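Local atomic coordinates of uncharacterized protein (Nostoc punctiforme, PDB entry 2R3S), a protein that is uncharacterised but probably transfers a methyl group from S-adenosylmethionine to a substrate oxygen, as an O-methyltransferase that works as a dimer. Residues Arg77-Ser80 with Asp81-Met84; Ile181-Ala184 with Gln185-Asn189; Pro239-Leu242 with His243-Val247. One frame throughout, in Å; residues are numbered along the deposited sequence.

Contact 1: Arg77-Ser80 with Asp81-Met84; sequences RLTS and DSAM
Thr79 and Ala83 make the first turn of helix 80-85 through their backbones: Ala83 N gives a hydrogen bond of 2.9 Å to Thr79 O, almost straight at 169°. The next bond, from Met84 N to Ser80 O, is 3.0 Å long and more bent, at 139°. Thr79 holds the N-cap position, which suits a small hydroxyl residue. Its OG1 stands between its own backbone N and carbonyl carbon (chi1 64°), and this turns the hydroxyl toward the start of the helix.

Thr79 OG1 lies 3.2 Å from Ser82 OG. Phe68 O accepts from Ser82 OG; the Thr79 proton may go to Ser82 OG or, weakly, to Phe68 O.

Apolar packing comes from Leu78. Its CD1 rests 3.7 Å from Ala83 N and 4.2 Å from Ala83 CB, a methyl small enough for the leucine branch to lie against the turn, while Phe32 and Ile35 also touch this leucine.

Asp81 turns to the second subunit, its OD1 accepting from Ser6 N there. The chemistry thus implies a strand-to-helix junction tied by its hydroxyls to Phe68, just before strand 69-72, and by one carboxylate to the dimer partner.

Contact 2: Ile181-Ala184 with Gln185-Asn189; sequences IAVA and QHNPN
Ile181 O and Ala182 O accept ordinary helical bonds from Gln185 N (2.8 Å) and His186 N (3.1 Å), but the spiral then unwinds, and Asn187 adopts extended backbone angles and leaves helix 178-186. The proline that follows suits this exit, since it disfavours helical angles in the residue before it and has no N-H to give.

Asn187 turns its side chain back on the last turn. With CG anti to its carbonyl carbon (chi1 -60°), ND2 donates to Val183 O over 2.9 Å. The acceptor lies close to the amide plane, though the donor is tilted 24° from the plane of the carbonyl. The same oxygen takes weak bonds from Asn187 N and His186 N, and Val183 CG1 packs 3.8 Å from ND2. His186 brings CD2 to 3.2 Å from Ala182 O, while its NE2 bonds to Gln153.

Small alanines suit the buried sides. Ala182 sits against Ala152 and Ala156 of helix 149-159, Ile181 leans on helix 198-211, and Arg216 binds Ala184 O where the chain turns toward strand 191-196. The segments thus end the helix of a beta-alpha-beta crossover, following strand 168-172 and lying between two neighbouring helices.

Contact 3: Pro239-Leu242 with His243-Val247; sequences PNFL and HHFDV. With EDO (1,2-ethanediol), chain E.
Phe241 and Phe245 form a T-shaped aromatic pair within the loop that follows strand 233-239 of a Rossmann-like methyltransferase sheet, a short 3-10 turn leading on to helix 247-260. The pair meets edge to face: CE2 of Phe245 stands 3.5 Å above the centre of the Phe241 ring, and the planes are 68° apart. Although CB of Phe241 points away from the second segment, CG lies anti to the backbone N (chi1 -162°), which brings the ring back against the edge of Phe245. Ala224 and Leu253 also touch the Phe241 ring, and Phe225 makes a second edge-to-face pair with Phe245. Cutting Phe241 back to an alanine would probably leave the edge of Phe245 without an aromatic face to rest on and open a gap beside Leu253.

Hydrogen bonds fix the turn that carries the rings. Phe241 O accepts from His244 twice, from ND1 at 3.0 Å and weakly from the backbone N, and Phe245 N reaches Leu242 O at 3.2 Å. Asn240 takes up left-handed helical angles, which asparagine tolerates better than most residues; its OD1 meets the edge of the His243 ring at CE1, 3.3 Å away, and bonds to Gln328. His243 ND1 in turn is held by Asp271. The edge of the His243 ring is turned onto the face of His244, its CD2 3.4 Å above the centre of that ring. At the ethanediol, O2 makes a weak 3.3 Å bond to Asn240 O.

How the contacts relate
Contact 1 stands apart from the other two: it lies in the dimerisation region and touches the second subunit, with its centre about 35 Å from the centre of each of the others and on the opposite side of the chain's centre from contact 3. Contacts 2 and 3 share the methyltransferase domain, centres about 25 Å apart and nearest atoms about 9 Å apart, without touching. Contact 3 follows the C-terminal end of a central parallel strand, the strand-end side of the sheet where related methyltransferases bind cofactor and substrate, and the ethanediol bound there is consistent with a pocket. Contact 2 closes the far end of a crossover helix, where the chain turns back into the same sheet.

Contact 1: Arg77-Ser80 with Asp81-Met84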
loop_
_atom_site.group_PDB
_atom_site.type_symbol
_atom_site.label_atom_id
_atom_site.label_comp_id
_atom_site.label_asym_id
_atom_site.label_seq_id
_atom_site.Cartn_x
_atom_site.Cartn_y
_atom_site.Cartn_z
ATOM N N ARG A 77 6.844 -22.080 -4.488
ATOM C CA ARG A 77 8.124 -22.241 -3.873
ATOM C C ARG A 77 8.565 -20.885 -3.359
ATOM O O ARG A 77 8.380 -19.890 -4.016
ATOM C CB ARG A 77 9.106 -22.811 -4.893
ATOM C CG ARG A 77 10.419 -23.222 -4.271
ATOM C CD ARG A 77 11.306 -24.088 -5.181
ATOM N NE ARG A 77 12.675 -24.070 -4.666
ATOM N N LEU A 78 9.113 -20.828 -2.160
ATOM C CA LEU A 78 9.540 -19.549 -1.622
ATOM C C LEU A 78 10.794 -19.051 -2.342
ATOM O O LEU A 78 11.582 -19.851 -2.861
ATOM C CB LEU A 78 9.846 -19.688 -0.147
ATOM C CG LEU A 78 8.685 -20.088 0.741
ATOM C CD1 LEU A 78 9.139 -19.827 2.140
ATOM C CD2 LEU A 78 7.456 -19.283 0.354
ATOM N N THR A 79 10.951 -17.739 -2.393
ATOM C CA THR A 79 12.225 -17.140 -2.698
ATOM C C THR A 79 13.142 -17.310 -1.485
ATOM O O THR A 79 12.677 -17.611 -0.384
ATOM C CB THR A 79 12.096 -15.648 -2.995
ATOM O OG1 THR A 79 11.642 -14.986 -1.823
ATOM C CG2 THR A 79 11.151 -15.362 -4.199
ATOM N N SER A 80 14.445 -17.149 -1.690
ATOM C CA SER A 80 15.418 -17.261 -0.590
ATOM C C SER A 80 15.057 -16.315 0.513
ATOM O O SER A 80 15.190 -16.639 1.659
ATOM C CB SER A 80 16.831 -16.862 -1.039
ATOM O OG SER A 80 17.209 -17.604 -2.156
ATOM N N ASP A 81 14.673 -15.107 0.142
ATOM C CA ASP A 81 14.323 -14.105 1.116
ATOM C C ASP A 81 13.120 -14.476 1.986
ATOM O O ASP A 81 13.112 -14.172 3.168
ATOM C CB ASP A 81 14.045 -12.803 0.403
ATOM C CG ASP A 81 15.314 -12.174 -0.188
ATOM O OD1 ASP A 81 16.423 -12.437 0.304
ATOM O OD2 ASP A 81 15.180 -11.396 -1.123
ATOM N N SER A 82 12.100 -15.098 1.392
ATOM C CA SER A 82 10.911 -15.524 2.134
ATOM C C SER A 82 11.289 -16.700 3.020
ATOM O O SER A 82 10.901 -16.752 4.169
ATOM C CB SER A 82 9.759 -15.898 1.185
ATOM O OG SER A 82 9.307 -14.787 0.406
ATOM N N ALA A 83 12.070 -17.627 2.494
ATOM C CA ALA A 83 12.505 -18.771 3.281
ATOM C C ALA A 83 13.269 -18.303 4.535
ATOM O O ALA A 83 13.090 -18.831 5.618
ATOM C CB ALA A 83 13.344 -19.704 2.433
HETATM N N MSE A 84 14.042 -17.238 4.387
HETATM C CA MSE A 84 14.895 -16.770 5.468
HETATM C C MSE A 84 14.112 -15.906 6.446
HETATM O O MSE A 84 14.321 -16.001 7.644
HETATM C CB MSE A 84 16.119 -16.009 4.935
HETATM C CG MSE A 84 17.140 -15.613 6.036
HETATM SE SE MSE A 84 18.815 -14.814 5.359
HETATM C CE MSE A 84 19.696 -14.261 7.007
#

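Contact 2: Ile181-Ala184 with Gln185-Asn189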
loop_
_atom_site.group_PDB
_atom_site.type_symbol
_atom_site.label_atom_id
_atom_site.label_comp_id
_atom_site.label_asym_id
_atom_site.label_seq_id
_atom_site.Cartn_x
_atom_site.Cartn_y
_atom_site.Cartn_z
ATOM N N ILE A 181 20.976 -3.364 27.090
ATOM C CA ILE A 181 21.274 -4.756 27.410
ATOM C C ILE A 181 22.552 -5.211 26.722
ATOM O O ILE A 181 23.380 -5.862 27.341
ATOM C CB ILE A 181 20.090 -5.705 27.059
ATOM C CG1 ILE A 181 18.941 -5.493 28.047
ATOM C CG2 ILE A 181 20.522 -7.140 27.101
ATOM C CD1 ILE A 181 17.557 -5.887 27.550
ATOM N N ALA A 182 22.726 -4.870 25.453
ATOM C CA ALA A 182 23.969 -5.211 24.739
ATOM C C ALA A 182 25.194 -4.518 25.337
ATOM O O ALA A 182 26.266 -5.116 25.384
ATOM C CB ALA A 182 23.858 -4.898 23.230
ATOM N N VAL A 183 25.055 -3.261 25.759
ATOM C CA VAL A 183 26.146 -2.587 26.467
ATOM C C VAL A 183 26.496 -3.443 27.702
ATOM O O VAL A 183 27.643 -3.786 27.907
ATOM C CB VAL A 183 25.800 -1.115 26.822
ATOM C CG1 VAL A 183 26.866 -0.498 27.683
ATOM C CG2 VAL A 183 25.615 -0.295 25.537
ATOM N N ALA A 184 25.493 -3.862 28.469
ATOM C CA ALA A 184 25.726 -4.701 29.656
ATOM C C ALA A 184 26.382 -6.009 29.290
ATOM O O ALA A 184 27.302 -6.442 29.978
ATOM C CB ALA A 184 24.406 -4.951 30.434
ATOM N N GLN A 185 25.957 -6.633 28.185
ATOM C CA GLN A 185 26.524 -7.915 27.741
ATOM C C GLN A 185 28.026 -7.818 27.479
ATOM O O GLN A 185 28.769 -8.746 27.755
ATOM C CB GLN A 185 25.808 -8.417 26.473
ATOM C CG GLN A 185 26.583 -9.456 25.642
ATOM C CD GLN A 185 26.001 -9.674 24.253
ATOM O OE1 GLN A 185 24.853 -9.336 23.987
ATOM N NE2 GLN A 185 26.801 -10.249 23.364
ATOM N N HIS A 186 28.473 -6.689 26.918
ATOM C CA HIS A 186 29.897 -6.521 26.541
ATOM C C HIS A 186 30.750 -5.806 27.578
ATOM O O HIS A 186 31.960 -5.728 27.424
ATOM C CB HIS A 186 30.003 -5.816 25.191
ATOM C CG HIS A 186 29.402 -6.607 24.076
ATOM N ND1 HIS A 186 29.888 -7.842 23.700
ATOM C CD2 HIS A 186 28.315 -6.379 23.302
ATOM C CE1 HIS A 186 29.146 -8.323 22.720
ATOM N NE2 HIS A 186 28.181 -7.457 22.465
ATOM N N ASN A 187 30.111 -5.288 28.621
ATOM C CA ASN A 187 30.780 -4.561 29.680
ATOM C C ASN A 187 30.281 -5.057 31.045
ATOM O O ASN A 187 29.300 -4.532 31.570
ATOM C CB ASN A 187 30.514 -3.058 29.526
ATOM C CG ASN A 187 31.009 -2.503 28.190
ATOM O OD1 ASN A 187 32.192 -2.183 28.042
ATOM N ND2 ASN A 187 30.097 -2.372 27.213
ATOM N N PRO A 188 30.954 -6.075 31.623
ATOM C CA PRO A 188 30.609 -6.696 32.914
ATOM C C PRO A 188 30.452 -5.766 34.124
ATOM O O PRO A 188 29.768 -6.119 35.082
ATOM C CB PRO A 188 31.770 -7.658 33.152
ATOM C CG PRO A 188 32.222 -8.014 31.794
ATOM C CD PRO A 188 32.122 -6.738 31.018
ATOM N N ASN A 189 31.058 -4.588 34.084
ATOM C CA ASN A 189 30.922 -3.626 35.177
ATOM C C ASN A 189 29.925 -2.506 34.883
ATOM O O ASN A 189 29.820 -1.553 35.655
ATOM C CB ASN A 189 32.285 -3.027 35.505
ATOM C CG ASN A 189 33.334 -4.083 35.731
ATOM O OD1 ASN A 189 33.153 -4.974 36.562
ATOM N ND2 ASN A 189 34.428 -4.006 34.979
#

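Contact 3: Pro239-Leu242 with His243-Val247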
loop_
_atom_site.group_PDB
_atom_site.type_symbol
_atom_site.label_atom_id
_atom_site.label_comp_id
_atom_site.label_asym_id
_atom_site.label_seq_id
_atom_site.Cartn_x
_atom_site.Cartn_y
_atom_site.Cartn_z
ATOM N N PRO A 239 17.761 5.490 21.391
ATOM C CA PRO A 239 17.374 4.718 20.220
ATOM C C PRO A 239 15.953 5.049 19.778
ATOM O O PRO A 239 15.041 4.928 20.563
ATOM C CB PRO A 239 17.480 3.274 20.705
ATOM C CG PRO A 239 17.677 3.332 22.197
ATOM C CD PRO A 239 17.550 4.727 22.630
ATOM N N ASN A 240 15.788 5.479 18.535
ATOM C CA ASN A 240 14.473 5.743 17.935
ATOM C C ASN A 240 13.508 6.547 18.835
ATOM O O ASN A 240 12.290 6.242 18.924
ATOM C CB ASN A 240 13.808 4.433 17.441
ATOM C CG ASN A 240 14.449 3.880 16.180
ATOM O OD1 ASN A 240 14.518 4.561 15.156
ATOM N ND2 ASN A 240 14.906 2.627 16.244
ATOM N N PHE A 241 14.042 7.603 19.456
ATOM C CA PHE A 241 13.244 8.482 20.313
ATOM C C PHE A 241 13.072 9.870 19.763
ATOM O O PHE A 241 11.975 10.396 19.749
ATOM C CB PHE A 241 13.880 8.603 21.706
ATOM C CG PHE A 241 12.920 9.124 22.774
ATOM C CD1 PHE A 241 11.645 8.577 22.922
ATOM C CD2 PHE A 241 13.300 10.138 23.641
ATOM C CE1 PHE A 241 10.771 9.042 23.896
ATOM C CE2 PHE A 241 12.416 10.599 24.624
ATOM C CZ PHE A 241 11.161 10.050 24.738
ATOM N N LEU A 242 14.154 10.490 19.326
ATOM C CA LEU A 242 14.113 11.940 19.100
ATOM C C LEU A 242 13.203 12.345 17.961
ATOM O O LEU A 242 12.612 13.409 18.013
ATOM C CB LEU A 242 15.519 12.520 18.878
ATOM C CG LEU A 242 16.443 12.635 20.102
ATOM C CD1 LEU A 242 17.715 13.324 19.618
ATOM C CD2 LEU A 242 15.788 13.403 21.290
ATOM N N HIS A 243 13.073 11.489 16.943
ATOM C CA HIS A 243 12.196 11.767 15.784
ATOM C C HIS A 243 10.722 12.058 16.057
ATOM O O HIS A 243 10.034 12.625 15.198
ATOM C CB HIS A 243 12.300 10.648 14.720
ATOM C CG HIS A 243 12.024 9.250 15.208
ATOM N ND1 HIS A 243 12.902 8.210 14.978
ATOM C CD2 HIS A 243 10.953 8.706 15.838
ATOM C CE1 HIS A 243 12.386 7.086 15.449
ATOM N NE2 HIS A 243 11.206 7.363 15.983
ATOM N N HIS A 244 10.226 11.669 17.230
ATOM C CA HIS A 244 8.834 11.951 17.657
ATOM C C HIS A 244 8.519 13.396 18.053
ATOM O O HIS A 244 7.359 13.789 18.095
ATOM C CB HIS A 244 8.492 11.069 18.856
ATOM C CG HIS A 244 8.523 9.609 18.548
ATOM N ND1 HIS A 244 9.492 8.770 19.048
ATOM C CD2 HIS A 244 7.725 8.844 17.758
ATOM C CE1 HIS A 244 9.278 7.545 18.591
ATOM N NE2 HIS A 244 8.219 7.565 17.801
ATOM N N PHE A 245 9.536 14.198 18.352
ATOM C CA PHE A 245 9.289 15.502 18.986
ATOM C C PHE A 245 9.764 16.665 18.127
ATOM O O PHE A 245 10.644 16.475 17.299
ATOM C CB PHE A 245 9.989 15.501 20.345
ATOM C CG PHE A 245 9.698 14.264 21.159
ATOM C CD1 PHE A 245 8.479 14.103 21.786
ATOM C CD2 PHE A 245 10.629 13.251 21.259
ATOM C CE1 PHE A 245 8.210 12.951 22.534
ATOM C CE2 PHE A 245 10.368 12.109 21.974
ATOM C CZ PHE A 245 9.154 11.956 22.620
ATOM N N ASP A 246 9.184 17.858 18.308
ATOM C CA ASP A 246 9.765 19.070 17.698
ATOM C C ASP A 246 11.164 19.349 18.236
ATOM O O ASP A 246 11.619 18.734 19.204
ATOM C CB ASP A 246 8.848 20.322 17.758
ATOM C CG ASP A 246 8.440 20.720 19.171
ATOM O OD1 ASP A 246 9.262 20.644 20.095
ATOM O OD2 ASP A 246 7.278 21.120 19.340
ATOM N N VAL A 247 11.855 20.259 17.556
ATOM C CA VAL A 247 13.237 20.624 17.870
ATOM C C VAL A 247 13.453 21.202 19.295
ATOM O O VAL A 247 14.479 20.934 19.933
ATOM C CB VAL A 247 13.771 21.641 16.809
ATOM C CG1 VAL A 247 15.082 22.282 17.282
ATOM C CG2 VAL A 247 13.950 20.949 15.447
HETATM C C1 EDO E . 12.857 2.930 20.906
HETATM O O1 EDO E . 13.247 3.954 21.893
HETATM C C2 EDO E . 11.351 2.669 20.728
HETATM O O2 EDO E . 10.655 3.504 19.786
#